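Local coordinates for protein ubiquinone biosynthesis accessory factor UbiJ (Escherichia coli, PDB 6H6P) that binds hydrophobic intermediates of ubiquinone biosynthesis through its SCP2 domain and is essential for the stability of the Ubi complex, for which it may be a docking platform, at residues V82-S87 and G105-Q110; P90-R95 and N118-A123; K46-E51 and L59-S64; T28-S33 and D124-D129. All coordinates share one frame; numbering follows the deposited sequence.

The modelled chain contains the SCP2 domain of UbiJ, and the four contacts sample its sheet and the helices around it. Contact 3 pairs the hairpin strands 47-52 and 58-63; contact 1, about 14 Å away centre to centre, continues the same sheet to strand 108-111, joined through backbone bonds of Val82 to Arg49 and Glu51. Contact 2 sets helix 113-124 against a loop, and its Phe119 packs on Leu48, Leu61 and Phe63 of contact 3. Contact 4 spans the others, bringing the last modelled residues, after helix 113-124, to helix 15-30. Contact 3 closes first, whereas the segments of contacts 1 and 2 interleave, consistent with one compact domain, the part of UbiJ that binds hydrophobic intermediates.

Contact 1 of 4, residues V82-S87 and G105-Q110; sequences VIAYAS and GELEVQ. With CA (calcium ion), chain T.
Ile83 and Glu108 face each other as an antiparallel hydrogen-bonded pair, closed by two nearly straight bonds. Ile83 N reaches Glu108 O at 2.8 Å (166° at the hydrogen), in the carbonyl plane, and Glu108 N returns to Ile83 O at 2.9 Å. On the sheet face carrying these two side chains, CD1 of Ile83 lies over a face of both the Glu108 carboxylate and the Gln110 amide. A chi1 of -43° sets CG1 beside the backbone N, and the turn at chi2 brings CD1 to 3.6 Å from Glu108 OE1 and equally close to Gln110 CD. The amide and carboxylate are joined by a weak bond from Gln110 NE2 to Glu108 OE2. On the opposite face, with Val82 and Val109, the apolar layer forms around Leu107, whose CD1 meets Ala84 CB at 3.8 Å and Val82 CB at 3.9 Å. Val82 and Val109 lie side by side, a non-hydrogen-bonded pair. Leu98 and Ile102 of helix 95-104 cover Leu107, and Lys53 adds a weak bond to Ile83 O. Farther along, Ser87 OG binds a calcium ion at 2.4 Å. With 161° between strand directions and helix 95-104 connecting them, this is the antiparallel edge pairing of the mixed sheet in the SCP2 fold.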
loop_
_atom_site.group_PDB
_atom_site.type_symbol
_atom_site.label_atom_id
_atom_site.label_comp_id
_atom_site.label_asym_id
_atom_site.label_seq_id
_atom_site.Cartn_x
_atom_site.Cartn_y
_atom_site.Cartn_z
ATOM N N VAL C 82 -11.304 -6.537 -21.803
ATOM C CA VAL C 82 -12.740 -6.628 -22.125
ATOM C C VAL C 82 -13.185 -5.307 -22.769
ATOM O O VAL C 82 -12.921 -4.236 -22.221
ATOM C CB VAL C 82 -13.689 -7.129 -20.981
ATOM C CG1 VAL C 82 -13.302 -8.519 -20.514
ATOM C CG2 VAL C 82 -13.719 -6.189 -19.797
ATOM N N ILE C 83 -13.764 -5.380 -23.978
ATOM C CA ILE C 83 -14.209 -4.200 -24.723
ATOM C C ILE C 83 -15.733 -4.180 -24.784
ATOM O O ILE C 83 -16.330 -5.104 -25.330
ATOM C CB ILE C 83 -13.544 -4.029 -26.127
ATOM C CG1 ILE C 83 -12.024 -4.324 -26.105
ATOM C CG2 ILE C 83 -13.821 -2.632 -26.687
ATOM C CD1 ILE C 83 -11.628 -5.673 -26.626
ATOM N N ALA C 84 -16.354 -3.132 -24.201
ATOM C CA ALA C 84 -17.807 -2.944 -24.157
ATOM C C ALA C 84 -18.171 -1.494 -23.828
ATOM O O ALA C 84 -17.312 -0.738 -23.373
ATOM C CB ALA C 84 -18.414 -3.874 -23.115
ATOM N N TYR C 85 -19.442 -1.108 -24.060
ATOM C CA TYR C 85 -19.959 0.222 -23.747
ATOM C C TYR C 85 -20.194 0.315 -22.242
ATOM O O TYR C 85 -20.517 -0.689 -21.621
ATOM C CB TYR C 85 -21.262 0.454 -24.502
ATOM C CG TYR C 85 -21.062 0.953 -25.910
ATOM C CD1 TYR C 85 -20.907 0.067 -26.967
ATOM C CD2 TYR C 85 -21.080 2.318 -26.197
ATOM C CE1 TYR C 85 -20.738 0.524 -28.272
ATOM C CE2 TYR C 85 -20.902 2.788 -27.496
ATOM C CZ TYR C 85 -20.722 1.887 -28.530
ATOM O OH TYR C 85 -20.526 2.334 -29.816
ATOM N N ALA C 86 -20.075 1.517 -21.662
ATOM C CA ALA C 86 -20.279 1.755 -20.226
ATOM C C ALA C 86 -21.542 1.062 -19.616
ATOM O O ALA C 86 -21.470 0.509 -18.521
ATOM C CB ALA C 86 -20.295 3.252 -19.951
ATOM N N SER C 87 -22.663 1.081 -20.361
ATOM C CA SER C 87 -23.997 0.542 -20.060
ATOM C C SER C 87 -24.043 -0.955 -19.863
ATOM O O SER C 87 -24.955 -1.417 -19.168
ATOM C CB SER C 87 -24.959 0.872 -21.192
ATOM O OG SER C 87 -25.001 2.256 -21.467
ATOM N N GLY C 105 -22.365 -10.208 -28.898
ATOM C CA GLY C 105 -21.377 -9.293 -29.457
ATOM C C GLY C 105 -21.165 -8.040 -28.631
ATOM O O GLY C 105 -20.213 -7.295 -28.886
ATOM N N GLU C 106 -22.045 -7.820 -27.615
ATOM C CA GLU C 106 -22.044 -6.689 -26.671
ATOM C C GLU C 106 -20.715 -6.485 -25.932
ATOM O O GLU C 106 -20.360 -5.348 -25.625
ATOM C CB GLU C 106 -23.190 -6.836 -25.657
ATOM C CG GLU C 106 -24.555 -6.452 -26.198
ATOM C CD GLU C 106 -25.676 -6.556 -25.179
ATOM O OE1 GLU C 106 -26.112 -7.697 -24.898
ATOM O OE2 GLU C 106 -26.138 -5.501 -24.682
ATOM N N LEU C 107 -20.000 -7.595 -25.645
ATOM C CA LEU C 107 -18.704 -7.649 -24.949
ATOM C C LEU C 107 -17.683 -8.475 -25.742
ATOM O O LEU C 107 -17.960 -9.608 -26.138
ATOM C CB LEU C 107 -18.881 -8.227 -23.525
ATOM C CG LEU C 107 -17.629 -8.379 -22.686
ATOM C CD1 LEU C 107 -17.465 -7.251 -21.727
ATOM C CD2 LEU C 107 -17.672 -9.629 -21.921
ATOM N N GLU C 108 -16.496 -7.904 -25.947
ATOM C CA GLU C 108 -15.366 -8.549 -26.622
ATOM C C GLU C 108 -14.305 -8.891 -25.569
ATOM O O GLU C 108 -13.940 -8.044 -24.756
ATOM C CB GLU C 108 -14.773 -7.636 -27.703
ATOM C CG GLU C 108 -13.847 -8.361 -28.666
ATOM C CD GLU C 108 -12.872 -7.498 -29.446
ATOM O OE1 GLU C 108 -13.222 -6.337 -29.759
ATOM O OE2 GLU C 108 -11.754 -7.984 -29.743
ATOM N N VAL C 109 -13.828 -10.137 -25.579
ATOM C CA VAL C 109 -12.800 -10.612 -24.652
ATOM C C VAL C 109 -11.506 -10.910 -25.427
ATOM O O VAL C 109 -11.537 -11.481 -26.525
ATOM C CB VAL C 109 -13.274 -11.801 -23.764
ATOM C CG1 VAL C 109 -12.205 -12.221 -22.741
ATOM C CG2 VAL C 109 -14.587 -11.458 -23.065
ATOM N N GLN C 110 -10.382 -10.447 -24.865
ATOM C CA GLN C 110 -9.026 -10.637 -25.365
ATOM C C GLN C 110 -8.237 -11.174 -24.177
ATOM O O GLN C 110 -8.658 -10.995 -23.031
ATOM C CB GLN C 110 -8.413 -9.317 -25.875
ATOM C CG GLN C 110 -9.180 -8.636 -27.018
ATOM C CD GLN C 110 -8.571 -7.315 -27.426
ATOM O OE1 GLN C 110 -7.918 -6.611 -26.643
ATOM N NE2 GLN C 110 -8.826 -6.919 -28.655
HETATM CA CA CA T . -23.324 3.208 -22.875
#

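Contact 2 of 4, residues P90-R95 and N118-A123; sequences PKLRDR and NFVALA
The carbonyl oxygen of Leu92 is lined by three side chains of helix 113-124, across these segments through carbon atoms only: Val120 CG1 approaches Leu92 O at 3.6 Å, Ala123 CB stands slightly farther away, and the Phe119 ring comes to it obliquely. Leu92 centres an inverse gamma turn in the loop leading to helix 95-104, closed by the hydrogen bond from Arg93 N to Lys91 O (3.0 Å). Two residues on, Asp94 is the N-cap of that helix; its OD1 makes a weak bond to Gln97 N. Leu92 CD2 touches Val120 CG1 at 4.0 Å, and Leu98 covers both side chains. Arg93 folds its guanidinium over the end of helix 113-124. Its NH2 is 2.9 Å from Ala123 O, yet this oxygen lies over the guanidinium face and the angle is too poor for a hydrogen bond, so any attraction is probably electrostatic. With Val120 chi1 at -61°, CG1 goes to Leu92 and the other methyl, CG2, meets Arg95 CG at 3.7 Å.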
loop_
_atom_site.group_PDB
_atom_site.type_symbol
_atom_site.label_atom_id
_atom_site.label_comp_id
_atom_site.label_asym_id
_atom_site.label_seq_id
_atom_site.Cartn_x
_atom_site.Cartn_y
_atom_site.Cartn_z
ATOM N N PRO C 90 -22.163 -2.840 -15.975
ATOM C CA PRO C 90 -22.834 -3.267 -14.729
ATOM C C PRO C 90 -23.530 -4.636 -14.809
ATOM O O PRO C 90 -23.912 -5.173 -13.769
ATOM C CB PRO C 90 -23.836 -2.138 -14.460
ATOM C CG PRO C 90 -23.376 -0.994 -15.303
ATOM C CD PRO C 90 -22.827 -1.644 -16.522
ATOM N N LYS C 91 -23.680 -5.201 -16.031
ATOM C CA LYS C 91 -24.305 -6.506 -16.296
ATOM C C LYS C 91 -23.340 -7.674 -16.034
ATOM O O LYS C 91 -23.777 -8.832 -16.024
ATOM C CB LYS C 91 -24.828 -6.578 -17.740
ATOM C CG LYS C 91 -26.047 -5.735 -18.008
ATOM C CD LYS C 91 -26.385 -5.834 -19.472
ATOM C CE LYS C 91 -26.677 -4.504 -20.111
ATOM N NZ LYS C 91 -27.167 -4.664 -21.516
ATOM N N LEU C 92 -22.022 -7.365 -15.840
ATOM C CA LEU C 92 -20.933 -8.317 -15.560
ATOM C C LEU C 92 -20.947 -8.773 -14.075
ATOM O O LEU C 92 -19.912 -8.758 -13.390
ATOM C CB LEU C 92 -19.568 -7.679 -15.906
ATOM C CG LEU C 92 -19.144 -7.557 -17.368
ATOM C CD1 LEU C 92 -17.845 -6.743 -17.461
ATOM C CD2 LEU C 92 -18.982 -8.945 -18.026
ATOM N N ARG C 93 -22.123 -9.213 -13.603
ATOM C CA ARG C 93 -22.344 -9.630 -12.223
ATOM C C ARG C 93 -22.601 -11.133 -12.057
ATOM O O ARG C 93 -23.033 -11.546 -10.980
ATOM C CB ARG C 93 -23.460 -8.803 -11.572
ATOM C CG ARG C 93 -23.100 -7.361 -11.205
ATOM C CD ARG C 93 -24.126 -6.809 -10.224
ATOM N NE ARG C 93 -24.380 -7.781 -9.157
ATOM C CZ ARG C 93 -23.676 -7.875 -8.034
ATOM N NH1 ARG C 93 -22.713 -6.998 -7.769
ATOM N NH2 ARG C 93 -23.946 -8.828 -7.156
ATOM N N ASP C 94 -22.330 -11.944 -13.110
ATOM C CA ASP C 94 -22.344 -13.419 -13.093
ATOM C C ASP C 94 -21.995 -14.050 -14.441
ATOM O O ASP C 94 -22.156 -13.426 -15.488
ATOM C CB ASP C 94 -23.608 -14.072 -12.495
ATOM C CG ASP C 94 -24.924 -13.696 -13.090
ATOM O OD1 ASP C 94 -25.191 -14.106 -14.242
ATOM O OD2 ASP C 94 -25.753 -13.120 -12.354
ATOM N N ARG C 95 -21.500 -15.306 -14.377
ATOM C CA ARG C 95 -21.045 -16.165 -15.481
ATOM C C ARG C 95 -22.080 -16.373 -16.601
ATOM O O ARG C 95 -21.703 -16.446 -17.772
ATOM C CB ARG C 95 -20.542 -17.518 -14.937
ATOM C CG ARG C 95 -19.197 -17.429 -14.193
ATOM C CD ARG C 95 -18.080 -18.207 -14.869
ATOM N NE ARG C 95 -17.961 -17.872 -16.290
ATOM C CZ ARG C 95 -18.162 -18.730 -17.289
ATOM N NH1 ARG C 95 -18.049 -18.328 -18.549
ATOM N NH2 ARG C 95 -18.474 -19.997 -17.034
ATOM N N ASN C 118 -13.558 -15.290 -13.491
ATOM C CA ASN C 118 -13.286 -15.265 -12.043
ATOM C C ASN C 118 -13.661 -13.951 -11.411
ATOM O O ASN C 118 -13.876 -13.895 -10.193
ATOM C CB ASN C 118 -11.835 -15.611 -11.723
ATOM C CG ASN C 118 -11.463 -17.034 -12.084
ATOM O OD1 ASN C 118 -12.275 -17.969 -12.000
ATOM N ND2 ASN C 118 -10.225 -17.219 -12.511
ATOM N N PHE C 119 -13.734 -12.883 -12.234
ATOM C CA PHE C 119 -14.162 -11.574 -11.767
ATOM C C PHE C 119 -15.669 -11.612 -11.537
ATOM O O PHE C 119 -16.133 -11.251 -10.448
ATOM C CB PHE C 119 -13.745 -10.443 -12.732
ATOM C CG PHE C 119 -14.332 -9.140 -12.264
ATOM C CD1 PHE C 119 -13.852 -8.516 -11.115
ATOM C CD2 PHE C 119 -15.433 -8.592 -12.900
ATOM C CE1 PHE C 119 -14.440 -7.343 -10.645
ATOM C CE2 PHE C 119 -16.024 -7.429 -12.423
ATOM C CZ PHE C 119 -15.518 -6.803 -11.307
ATOM N N VAL C 120 -16.406 -12.091 -12.564
ATOM C CA VAL C 120 -17.855 -12.243 -12.597
ATOM C C VAL C 120 -18.349 -13.272 -11.492
ATOM O O VAL C 120 -19.428 -13.085 -10.931
ATOM C CB VAL C 120 -18.411 -12.527 -14.031
ATOM C CG1 VAL C 120 -18.110 -11.393 -15.029
ATOM C CG2 VAL C 120 -18.039 -13.896 -14.562
ATOM N N ALA C 121 -17.537 -14.297 -11.149
ATOM C CA ALA C 121 -17.839 -15.269 -10.074
ATOM C C ALA C 121 -17.726 -14.608 -8.665
ATOM O O ALA C 121 -18.534 -14.907 -7.771
ATOM C CB ALA C 121 -16.913 -16.475 -10.167
ATOM N N LEU C 122 -16.718 -13.712 -8.487
ATOM C CA LEU C 122 -16.481 -12.914 -7.280
ATOM C C LEU C 122 -17.628 -11.867 -7.116
ATOM O O LEU C 122 -18.136 -11.672 -6.008
ATOM C CB LEU C 122 -15.086 -12.224 -7.381
ATOM C CG LEU C 122 -14.698 -11.186 -6.295
ATOM C CD1 LEU C 122 -14.839 -11.742 -4.860
ATOM C CD2 LEU C 122 -13.305 -10.621 -6.539
ATOM N N ALA C 123 -18.006 -11.199 -8.236
ATOM C CA ALA C 123 -19.087 -10.221 -8.332
ATOM C C ALA C 123 -20.478 -10.856 -8.085
ATOM O O ALA C 123 -21.376 -10.185 -7.565
ATOM C CB ALA C 123 -19.062 -9.568 -9.687
#

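Contact 3 of 4, residues K46-E51 and L59-S64; sequences KVLRVE and LILVFS
A beta hairpin of strands 47-52 and 58-63 forms this buried contact, running antiparallel at 166°. Five backbone bonds hold the ladder: Leu48 and Leu61 exchange two, Val50 and Leu59 another two, and Phe63 N gives the fifth to Lys46 O at 2.9 Å and 171°. On one face Leu48 CD2 meets Leu61 CD1 at 4.1 Å, and Phe63 turns a ring edge to Leu48, Phe63 CE2 lying 3.9 Å from Leu48 CB. Thr19, Ile22 and Leu26 of helix 15-30 cover this face over Leu59 and Leu61. On the other face Val47 CG1, anti to the backbone N (chi1 179°), presses against Ile60 CG2 at 3.4 Å. The extended Arg49 lays its guanidinium flat on Ile60, CG1 3.7 Å above the plane near its centre. Arg49 NH1 donates to Trp74 O, Arg49 NE pairs with Glu51 OE2 in a 3.4 Å salt bridge, and NH2 bonds weakly to Ser58 OG, which should limit the group's rotation. An antiparallel hairpin inside the mixed sheet, one face under helix 15-30, belongs to the SCP2 fold.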
loop_
_atom_site.group_PDB
_atom_site.type_symbol
_atom_site.label_atom_id
_atom_site.label_comp_id
_atom_site.label_asym_id
_atom_site.label_seq_id
_atom_site.Cartn_x
_atom_site.Cartn_y
_atom_site.Cartn_z
ATOM N N LYS C 46 -3.440 -10.589 -11.180
ATOM C CA LYS C 46 -4.111 -10.346 -12.462
ATOM C C LYS C 46 -4.463 -8.885 -12.690
ATOM O O LYS C 46 -4.802 -8.152 -11.769
ATOM C CB LYS C 46 -5.354 -11.246 -12.658
ATOM C CG LYS C 46 -5.100 -12.745 -12.534
ATOM C CD LYS C 46 -4.338 -13.325 -13.707
ATOM C CE LYS C 46 -3.726 -14.655 -13.372
ATOM N NZ LYS C 46 -2.749 -15.071 -14.410
ATOM N N VAL C 47 -4.372 -8.480 -13.946
ATOM C CA VAL C 47 -4.714 -7.153 -14.434
ATOM C C VAL C 47 -5.827 -7.353 -15.477
ATOM O O VAL C 47 -5.682 -8.159 -16.405
ATOM C CB VAL C 47 -3.485 -6.393 -14.996
ATOM C CG1 VAL C 47 -3.872 -5.014 -15.513
ATOM C CG2 VAL C 47 -2.381 -6.277 -13.943
ATOM N N LEU C 48 -6.971 -6.693 -15.250
ATOM C CA LEU C 48 -8.130 -6.721 -16.136
ATOM C C LEU C 48 -8.310 -5.325 -16.698
ATOM O O LEU C 48 -8.632 -4.403 -15.950
ATOM C CB LEU C 48 -9.406 -7.225 -15.406
ATOM C CG LEU C 48 -10.741 -7.268 -16.184
ATOM C CD1 LEU C 48 -10.705 -8.238 -17.366
ATOM C CD2 LEU C 48 -11.871 -7.672 -15.252
ATOM N N ARG C 49 -8.002 -5.158 -17.996
ATOM C CA ARG C 49 -8.175 -3.887 -18.673
ATOM C C ARG C 49 -9.549 -3.935 -19.274
ATOM O O ARG C 49 -9.957 -4.960 -19.814
ATOM C CB ARG C 49 -7.112 -3.641 -19.757
ATOM C CG ARG C 49 -7.053 -2.196 -20.218
ATOM C CD ARG C 49 -5.822 -1.927 -21.049
ATOM N NE ARG C 49 -5.550 -0.485 -21.133
ATOM C CZ ARG C 49 -4.440 0.119 -20.701
ATOM N NH1 ARG C 49 -3.453 -0.589 -20.156
ATOM N NH2 ARG C 49 -4.303 1.435 -20.826
ATOM N N VAL C 50 -10.295 -2.843 -19.084
ATOM C CA VAL C 50 -11.646 -2.653 -19.572
ATOM C C VAL C 50 -11.565 -1.442 -20.469
ATOM O O VAL C 50 -11.172 -0.370 -20.013
ATOM C CB VAL C 50 -12.678 -2.461 -18.424
ATOM C CG1 VAL C 50 -14.067 -2.245 -18.991
ATOM C CG2 VAL C 50 -12.666 -3.640 -17.431
ATOM N N GLU C 51 -11.902 -1.630 -21.749
ATOM C CA GLU C 51 -11.949 -0.590 -22.779
ATOM C C GLU C 51 -13.396 -0.101 -22.924
ATOM O O GLU C 51 -14.261 -0.835 -23.416
ATOM C CB GLU C 51 -11.376 -1.120 -24.106
ATOM C CG GLU C 51 -9.923 -1.586 -24.018
ATOM C CD GLU C 51 -8.824 -0.546 -23.858
ATOM O OE1 GLU C 51 -9.114 0.670 -23.888
ATOM O OE2 GLU C 51 -7.648 -0.957 -23.740
ATOM N N LEU C 59 -10.263 1.459 -18.115
ATOM C CA LEU C 59 -10.204 1.296 -16.665
ATOM C C LEU C 59 -9.387 0.037 -16.459
ATOM O O LEU C 59 -9.669 -0.994 -17.064
ATOM C CB LEU C 59 -11.593 1.105 -16.036
ATOM C CG LEU C 59 -12.535 2.288 -16.007
ATOM C CD1 LEU C 59 -13.935 1.817 -16.218
ATOM C CD2 LEU C 59 -12.475 2.997 -14.663
ATOM N N ILE C 60 -8.365 0.113 -15.634
ATOM C CA ILE C 60 -7.486 -1.026 -15.397
ATOM C C ILE C 60 -7.661 -1.490 -13.952
ATOM O O ILE C 60 -7.441 -0.699 -13.028
ATOM C CB ILE C 60 -6.006 -0.669 -15.749
ATOM C CG1 ILE C 60 -5.871 -0.120 -17.190
ATOM C CG2 ILE C 60 -5.118 -1.874 -15.573
ATOM C CD1 ILE C 60 -5.760 1.372 -17.312
ATOM N N LEU C 61 -8.094 -2.751 -13.762
ATOM C CA LEU C 61 -8.249 -3.331 -12.425
ATOM C C LEU C 61 -7.055 -4.219 -12.154
ATOM O O LEU C 61 -6.817 -5.158 -12.913
ATOM C CB LEU C 61 -9.550 -4.165 -12.228
ATOM C CG LEU C 61 -10.875 -3.745 -12.850
ATOM C CD1 LEU C 61 -11.963 -4.685 -12.422
ATOM C CD2 LEU C 61 -11.257 -2.398 -12.468
ATOM N N VAL C 62 -6.308 -3.939 -11.063
ATOM C CA VAL C 62 -5.164 -4.734 -10.619
ATOM C C VAL C 62 -5.579 -5.434 -9.325
ATOM O O VAL C 62 -5.984 -4.768 -8.375
ATOM C CB VAL C 62 -3.887 -3.891 -10.457
ATOM C CG1 VAL C 62 -2.685 -4.781 -10.217
ATOM C CG2 VAL C 62 -3.656 -3.009 -11.675
ATOM N N PHE C 63 -5.531 -6.776 -9.317
ATOM C CA PHE C 63 -5.960 -7.575 -8.167
ATOM C C PHE C 63 -4.820 -8.060 -7.262
ATOM O O PHE C 63 -3.843 -8.691 -7.703
ATOM C CB PHE C 63 -6.844 -8.755 -8.592
ATOM C CG PHE C 63 -8.039 -8.398 -9.434
ATOM C CD1 PHE C 63 -9.248 -8.044 -8.840
ATOM C CD2 PHE C 63 -7.973 -8.456 -10.821
ATOM C CE1 PHE C 63 -10.368 -7.741 -9.615
ATOM C CE2 PHE C 63 -9.089 -8.135 -11.599
ATOM C CZ PHE C 63 -10.281 -7.778 -10.989
ATOM N N SER C 64 -4.981 -7.740 -5.967
ATOM C CA SER C 64 -4.079 -8.096 -4.881
ATOM C C SER C 64 -4.857 -8.984 -3.869
ATOM O O SER C 64 -5.996 -9.395 -4.137
ATOM C CB SER C 64 -3.523 -6.839 -4.210
ATOM O OG SER C 64 -3.783 -5.657 -4.950
#

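Contact 4 of 4, residues T28-S33 and D124-D129; sequences TFLYRS and DLAEFD
The Phe128 ring turns its edge to helix 15-30 and the residues after it, where both Thr28 O and Arg32 NE lie near the ring plane. Thr28 O is 3.3 Å from Phe128 CD1, and Arg32 NE is 3.4 Å from Phe128 CE1. Arg32 runs alongside the phenylalanine, but guanidinium and ring planes are 75° apart, ruling out a parallel stack. Thr28 CG2 meets Phe128 CD1 at 3.6 Å and also sits above one face of the Phe29 ring and one face of the Arg32 guanidinium, offset toward the rim of each. Phe128 CB comes obliquely to the Phe29 ring, at 4.0 Å from Phe29 CE1. Phe128 has CG anti to N (chi1 180°), which carries its ring out along the helix end toward Arg32. These rings mark where the tail that leaves helix 113-124 passes the C-terminal end of helix 15-30 in the SCP2 domain. Pro16 and Leu17 of the third subunit pack on Thr28, Phe29, Arg32 and Phe128, so the same surface also meets a neighbouring subunit. One backbone bond ties the two segments: Glu127 N donates to Phe29 O at 3.1 Å. Ala126 CB touches both Phe29 CB and Leu30 CD2. Ser33 OG donates to Glu127 OE2 at 2.8 Å, arriving from above the carboxylate, 80° out of its plane, and also takes a weak bond from Ala35 N.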
loop_
_atom_site.group_PDB
_atom_site.type_symbol
_atom_site.label_atom_id
_atom_site.label_comp_id
_atom_site.label_asym_id
_atom_site.label_seq_id
_atom_site.Cartn_x
_atom_site.Cartn_y
_atom_site.Cartn_z
ATOM N N THR C 28 -15.519 -2.303 -1.447
ATOM C CA THR C 28 -16.557 -2.372 -0.419
ATOM C C THR C 28 -17.366 -3.679 -0.520
ATOM O O THR C 28 -17.676 -4.294 0.497
ATOM C CB THR C 28 -17.414 -1.088 -0.447
ATOM O OG1 THR C 28 -16.572 0.011 -0.095
ATOM C CG2 THR C 28 -18.600 -1.119 0.533
ATOM N N PHE C 29 -17.666 -4.116 -1.738
ATOM C CA PHE C 29 -18.484 -5.306 -1.958
ATOM C C PHE C 29 -17.708 -6.595 -2.166
ATOM O O PHE C 29 -18.187 -7.648 -1.741
ATOM C CB PHE C 29 -19.470 -5.069 -3.110
ATOM C CG PHE C 29 -20.546 -4.075 -2.710
ATOM C CD1 PHE C 29 -21.630 -4.472 -1.932
ATOM C CD2 PHE C 29 -20.437 -2.730 -3.051
ATOM C CE1 PHE C 29 -22.595 -3.546 -1.529
ATOM C CE2 PHE C 29 -21.398 -1.806 -2.646
ATOM C CZ PHE C 29 -22.469 -2.219 -1.888
ATOM N N LEU C 30 -16.523 -6.532 -2.797
ATOM C CA LEU C 30 -15.743 -7.732 -3.075
ATOM C C LEU C 30 -14.579 -7.993 -2.097
ATOM O O LEU C 30 -14.194 -9.147 -1.943
ATOM C CB LEU C 30 -15.224 -7.736 -4.537
ATOM C CG LEU C 30 -16.175 -7.317 -5.690
ATOM C CD1 LEU C 30 -15.452 -7.315 -7.009
ATOM C CD2 LEU C 30 -17.376 -8.231 -5.785
ATOM N N TYR C 31 -14.021 -6.948 -1.446
ATOM C CA TYR C 31 -12.831 -7.080 -0.590
ATOM C C TYR C 31 -13.067 -6.912 0.893
ATOM O O TYR C 31 -12.092 -6.910 1.660
ATOM C CB TYR C 31 -11.703 -6.129 -1.059
ATOM C CG TYR C 31 -11.041 -6.641 -2.309
ATOM C CD1 TYR C 31 -11.656 -6.503 -3.552
ATOM C CD2 TYR C 31 -9.849 -7.356 -2.244
ATOM C CE1 TYR C 31 -11.109 -7.067 -4.696
ATOM C CE2 TYR C 31 -9.271 -7.897 -3.392
ATOM C CZ TYR C 31 -9.906 -7.748 -4.614
ATOM O OH TYR C 31 -9.360 -8.294 -5.743
ATOM N N ARG C 32 -14.333 -6.867 1.331
ATOM C CA ARG C 32 -14.605 -6.719 2.764
ATOM C C ARG C 32 -14.894 -8.043 3.467
ATOM O O ARG C 32 -14.383 -8.245 4.572
ATOM C CB ARG C 32 -15.710 -5.687 3.037
ATOM C CG ARG C 32 -15.344 -4.270 2.609
ATOM C CD ARG C 32 -14.612 -3.443 3.635
ATOM N NE ARG C 32 -15.400 -2.268 4.016
ATOM C CZ ARG C 32 -15.332 -1.076 3.418
ATOM N NH1 ARG C 32 -16.105 -0.082 3.824
ATOM N NH2 ARG C 32 -14.499 -0.879 2.398
ATOM N N SER C 33 -15.685 -8.944 2.830
ATOM C CA SER C 33 -16.083 -10.237 3.400
ATOM C C SER C 33 -14.976 -11.322 3.419
ATOM O O SER C 33 -14.352 -11.546 2.381
ATOM C CB SER C 33 -17.326 -10.764 2.692
ATOM O OG SER C 33 -17.819 -11.949 3.299
ATOM N N ASP C 124 -20.652 -12.139 -8.462
ATOM C CA ASP C 124 -21.884 -12.912 -8.299
ATOM C C ASP C 124 -22.208 -13.097 -6.826
ATOM O O ASP C 124 -23.385 -13.147 -6.472
ATOM C CB ASP C 124 -21.738 -14.280 -8.985
ATOM C CG ASP C 124 -22.997 -15.105 -9.206
ATOM O OD1 ASP C 124 -24.095 -14.648 -8.809
ATOM O OD2 ASP C 124 -22.899 -16.170 -9.839
ATOM N N LEU C 125 -21.179 -13.128 -5.966
ATOM C CA LEU C 125 -21.307 -13.308 -4.524
ATOM C C LEU C 125 -20.919 -12.045 -3.712
ATOM O O LEU C 125 -20.523 -12.157 -2.552
ATOM C CB LEU C 125 -20.504 -14.556 -4.103
ATOM C CG LEU C 125 -21.319 -15.824 -3.852
ATOM C CD1 LEU C 125 -22.021 -16.294 -5.109
ATOM C CD2 LEU C 125 -20.438 -16.942 -3.326
ATOM N N ALA C 126 -21.093 -10.847 -4.311
ATOM C CA ALA C 126 -20.788 -9.555 -3.687
ATOM C C ALA C 126 -21.660 -9.344 -2.454
ATOM O O ALA C 126 -22.871 -9.584 -2.503
ATOM C CB ALA C 126 -21.000 -8.419 -4.686
ATOM N N GLU C 127 -21.022 -8.953 -1.332
ATOM C CA GLU C 127 -21.687 -8.701 -0.051
ATOM C C GLU C 127 -20.930 -7.714 0.841
ATOM O O GLU C 127 -19.698 -7.648 0.809
ATOM C CB GLU C 127 -21.996 -10.012 0.718
ATOM C CG GLU C 127 -20.782 -10.865 1.055
ATOM C CD GLU C 127 -20.852 -11.631 2.360
ATOM O OE1 GLU C 127 -21.384 -11.087 3.356
ATOM O OE2 GLU C 127 -20.298 -12.753 2.405
ATOM N N PHE C 128 -21.686 -6.965 1.654
ATOM C CA PHE C 128 -21.148 -6.027 2.636
ATOM C C PHE C 128 -21.924 -6.167 3.969
ATOM O O PHE C 128 -23.158 -6.174 3.958
ATOM C CB PHE C 128 -21.161 -4.571 2.109
ATOM C CG PHE C 128 -20.623 -3.552 3.093
ATOM C CD1 PHE C 128 -19.254 -3.360 3.244
ATOM C CD2 PHE C 128 -21.485 -2.823 3.906
ATOM C CE1 PHE C 128 -18.757 -2.435 4.166
ATOM C CE2 PHE C 128 -20.987 -1.909 4.841
ATOM C CZ PHE C 128 -19.626 -1.727 4.967
ATOM N N ASP C 129 -21.189 -6.279 5.102
ATOM C CA ASP C 129 -21.745 -6.388 6.457
ATOM C C ASP C 129 -20.844 -5.686 7.477
ATOM O O ASP C 129 -21.143 -4.572 7.904
ATOM C CB ASP C 129 -21.967 -7.858 6.853
ATOM C CG ASP C 129 -23.265 -8.456 6.337
ATOM O OD1 ASP C 129 -24.298 -8.323 7.032
ATOM O OD2 ASP C 129 -23.237 -9.093 5.259
#